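PDB 5U1T: separin from Saccharomyces cerevisiae, which cleaves the MCD1/SCC1 subunit of cohesin as a caspase-like cysteine protease, setting off chromosome segregation at the onset of anaphase. Local coordinates for residues 930-935 with 1027-1032. Residues are numbered along the deposited sequence; the frame is centred on the assembly and turned at random.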
ATOM      1  N   ASN A 930     -12.051   8.338 -25.104  1.00 59.13           N
ATOM      2  CA  ASN A 930     -12.366   9.514 -25.897  1.00 62.80           C
ATOM      3  C   ASN A 930     -13.269   9.173 -27.095  1.00 64.07           C
ATOM      4  O   ASN A 930     -14.370   9.724 -27.232  1.00 59.65           O
ATOM      5  CB  ASN A 930     -11.072  10.184 -26.374  1.00 55.14           C
ATOM      6  CG  ASN A 930     -11.289  11.607 -26.841  1.00 58.07           C
ATOM      7  OD1 ASN A 930     -12.246  12.267 -26.441  1.00 56.70           O
ATOM      8  ND2 ASN A 930     -10.398  12.088 -27.690  1.00 61.32           N
ATOM      9  N   VAL A 931     -12.802   8.257 -27.944  1.00 61.24           N
ATOM     10  CA  VAL A 931     -13.542   7.863 -29.144  1.00 62.93           C
ATOM     11  C   VAL A 931     -14.899   7.236 -28.811  1.00 59.57           C
ATOM     12  O   VAL A 931     -15.902   7.559 -29.433  1.00 59.29           O
ATOM     13  CB  VAL A 931     -12.729   6.883 -30.006  1.00 54.73           C
ATOM     14  CG1 VAL A 931     -13.571   6.370 -31.170  1.00 56.58           C
ATOM     15  CG2 VAL A 931     -11.470   7.559 -30.513  1.00 58.02           C
ATOM     16  N   ILE A 932     -14.925   6.353 -27.821  1.00 60.20           N
ATOM     17  CA  ILE A 932     -16.174   5.763 -27.354  1.00 58.22           C
ATOM     18  C   ILE A 932     -17.173   6.840 -26.979  1.00 59.86           C
ATOM     19  O   ILE A 932     -18.349   6.751 -27.293  1.00 62.89           O
ATOM     20  CB  ILE A 932     -15.930   4.832 -26.151  1.00 59.11           C
ATOM     21  CG1 ILE A 932     -15.416   3.510 -26.667  1.00 60.56           C
ATOM     22  CG2 ILE A 932     -17.213   4.555 -25.387  1.00 56.29           C
ATOM     23  CD1 ILE A 932     -16.360   2.936 -27.708  1.00 67.31           C
ATOM     24  N   ASN A 933     -16.695   7.868 -26.301  1.00 58.87           N
ATOM     25  CA  ASN A 933     -17.558   8.969 -25.957  1.00 58.25           C
ATOM     26  C   ASN A 933     -18.017   9.717 -27.195  1.00 62.00           C
ATOM     27  O   ASN A 933     -19.158  10.157 -27.268  1.00 60.53           O
ATOM     28  CB  ASN A 933     -16.844   9.912 -25.005  1.00 54.17           C
ATOM     29  CG  ASN A 933     -16.897   9.431 -23.583  1.00 57.50           C
ATOM     30  OD1 ASN A 933     -17.345   8.314 -23.312  1.00 57.10           O
ATOM     31  ND2 ASN A 933     -16.443  10.268 -22.657  1.00 57.36           N
ATOM     32  N   ARG A 934     -17.112   9.866 -28.157  1.00 60.19           N
ATOM     33  CA  ARG A 934     -17.392  10.613 -29.374  1.00 62.05           C
ATOM     34  C   ARG A 934     -18.516   9.942 -30.151  1.00 61.05           C
ATOM     35  O   ARG A 934     -19.483  10.594 -30.542  1.00 59.46           O
ATOM     36  CB  ARG A 934     -16.128  10.729 -30.224  1.00 59.27           C
ATOM     37  CG  ARG A 934     -16.334  11.372 -31.572  1.00 59.20           C
ATOM     38  CD  ARG A 934     -15.004  11.736 -32.186  1.00 55.48           C
ATOM     39  NE  ARG A 934     -14.319  12.691 -31.332  1.00 67.14           N
ATOM     40  CZ  ARG A 934     -12.997  12.756 -31.186  1.00 70.27           C
ATOM     41  NH1 ARG A 934     -12.454  13.658 -30.370  1.00 66.16           N
ATOM     42  NH2 ARG A 934     -12.219  11.912 -31.860  1.00 73.63           N
ATOM     43  N   VAL A 935     -18.383   8.629 -30.341  1.00 59.39           N
ATOM     44  CA  VAL A 935     -19.422   7.797 -30.937  1.00 60.29           C
ATOM     45  C   VAL A 935     -20.778   8.078 -30.319  1.00 60.55           C
ATOM     46  O   VAL A 935     -21.709   8.410 -31.028  1.00 60.83           O
ATOM     47  CB  VAL A 935     -19.106   6.294 -30.800  1.00 55.75           C
ATOM     48  CG1 VAL A 935     -20.355   5.463 -31.046  1.00 58.96           C
ATOM     49  CG2 VAL A 935     -17.996   5.896 -31.760  1.00 56.10           C
ATOM     50  N   GLU A1027     -16.859   1.668 -37.228  1.00 66.91           N
ATOM     51  CA  GLU A1027     -16.009   0.638 -37.783  1.00 66.27           C
ATOM     52  C   GLU A1027     -14.561   0.881 -37.415  1.00 64.52           C
ATOM     53  O   GLU A1027     -13.737  -0.033 -37.442  1.00 69.94           O
ATOM     54  CB  GLU A1027     -16.172   0.572 -39.302  1.00 67.78           C
ATOM     55  CG  GLU A1027     -17.416  -0.177 -39.749  1.00 68.96           C
ATOM     56  CD  GLU A1027     -17.902   0.254 -41.121  1.00 76.91           C
ATOM     57  OE1 GLU A1027     -18.801  -0.427 -41.685  1.00 79.73           O
ATOM     58  OE2 GLU A1027     -17.391   1.277 -41.641  1.00 76.37           O
ATOM     59  N   SER A1028     -14.247   2.115 -37.050  1.00 60.24           N
ATOM     60  CA  SER A1028     -12.859   2.452 -36.777  1.00 60.96           C
ATOM     61  C   SER A1028     -12.395   1.913 -35.431  1.00 70.40           C
ATOM     62  O   SER A1028     -11.210   1.615 -35.274  1.00 77.14           O
ATOM     63  CB  SER A1028     -12.637   3.965 -36.832  1.00 61.02           C
ATOM     64  OG  SER A1028     -13.257   4.630 -35.747  1.00 66.39           O
ATOM     65  N   LEU A1029     -13.297   1.756 -34.465  1.00 64.70           N
ATOM     66  CA  LEU A1029     -12.820   1.512 -33.117  1.00 66.03           C
ATOM     67  C   LEU A1029     -12.412   0.064 -32.833  1.00 62.73           C
ATOM     68  O   LEU A1029     -12.979  -0.885 -33.361  1.00 63.60           O
ATOM     69  CB  LEU A1029     -13.845   2.001 -32.091  1.00 64.55           C
ATOM     70  CG  LEU A1029     -15.335   1.859 -32.240  1.00 61.07           C
ATOM     71  CD1 LEU A1029     -15.689   0.425 -32.056  1.00 66.58           C
ATOM     72  CD2 LEU A1029     -15.977   2.704 -31.164  1.00 63.16           C
ATOM     73  N   LYS A1030     -11.380  -0.069 -31.999  1.00 66.39           N
ATOM     74  CA  LYS A1030     -10.787  -1.353 -31.655  1.00 64.04           C
ATOM     75  C   LYS A1030     -11.609  -2.042 -30.591  1.00 67.38           C
ATOM     76  O   LYS A1030     -11.726  -1.544 -29.477  1.00 66.40           O
ATOM     77  CB  LYS A1030      -9.358  -1.169 -31.160  1.00 66.61           C
ATOM     78  CG  LYS A1030      -8.430  -0.517 -32.163  1.00 69.64           C
ATOM     79  CD  LYS A1030      -8.349  -1.328 -33.443  1.00 75.26           C
ATOM     80  CE  LYS A1030      -7.095  -0.951 -34.233  1.00 81.50           C
ATOM     81  NZ  LYS A1030      -6.893  -1.787 -35.462  1.00 88.03           N
ATOM     82  N   LEU A1031     -12.171  -3.197 -30.935  1.00 61.70           N
ATOM     83  CA  LEU A1031     -13.142  -3.840 -30.065  1.00 63.84           C
ATOM     84  C   LEU A1031     -12.504  -4.332 -28.785  1.00 66.25           C
ATOM     85  O   LEU A1031     -13.122  -4.252 -27.728  1.00 70.08           O
ATOM     86  CB  LEU A1031     -13.839  -4.997 -30.798  1.00 74.79           C
ATOM     87  CG  LEU A1031     -14.624  -4.602 -32.062  1.00 67.43           C
ATOM     88  CD1 LEU A1031     -15.307  -5.808 -32.656  1.00 68.05           C
ATOM     89  CD2 LEU A1031     -15.624  -3.478 -31.801  1.00 57.88           C
ATOM     90  N   ASP A1032     -11.264  -4.814 -28.869  1.00 70.22           N
ATOM     91  CA  ASP A1032     -10.529  -5.288 -27.678  1.00 76.79           C
ATOM     92  C   ASP A1032     -10.390  -4.248 -26.561  1.00 71.49           C
ATOM     93  O   ASP A1032     -10.049  -4.591 -25.422  1.00 70.16           O
ATOM     94  CB  ASP A1032      -9.137  -5.764 -28.063  1.00 74.21           C
ATOM     95  CG  ASP A1032      -8.504  -4.870 -29.097  1.00 80.09           C
ATOM     96  OD1 ASP A1032      -8.962  -4.937 -30.269  1.00 76.88           O
ATOM     97  OD2 ASP A1032      -7.573  -4.103 -28.735  1.00 80.48           O
TER
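Leu1029 shows how a leucine in a loop can meet a helix face through one methyl group: its CD2 meets Val931, Ile932 and Val935 of helix 927-946, and the apolar contact rests on that branch. The nearest partner is the chain end of Ile932, with CD1 lying 3.5 Å from Leu1029 CD2. Next comes Val935, whose CG2 stands 3.8 Å from Leu1029 CD2. Val931 CG1 is more distant, at 4.4 Å from Leu1029 CD2. Ile932 and Val935 each meet the leucine at about a right angle, so methyl ends touch rather than whole chains running alongside one another. Ile932 reaches over through its longer branch: with CG1 turned away from the carbonyl carbon (chi1 -80°), CD1 arrives near the leucine although the CB bond is not aimed at it.

On the helix side, the backbone bond from Val935 N to Val931 O, 2.9 Å, ties together two of the three residues that receive the methyl, one turn apart. Farther round the same helix, polar groups face elsewhere, Arg934 forming salt bridges with Asp916 and Asp919.

Val935 also packs on Met1022 and Leu1025 of helix 1012-1028 and on Ile1042 of helix 1036-1054. The arrangement is thus plain apolar packing of an interhelical link against a helix, beside the helix-helix contacts of Val935 and away from the probable catalytic cysteine, Cys1497; the link between two successive helices lends a leucine to the face of a third.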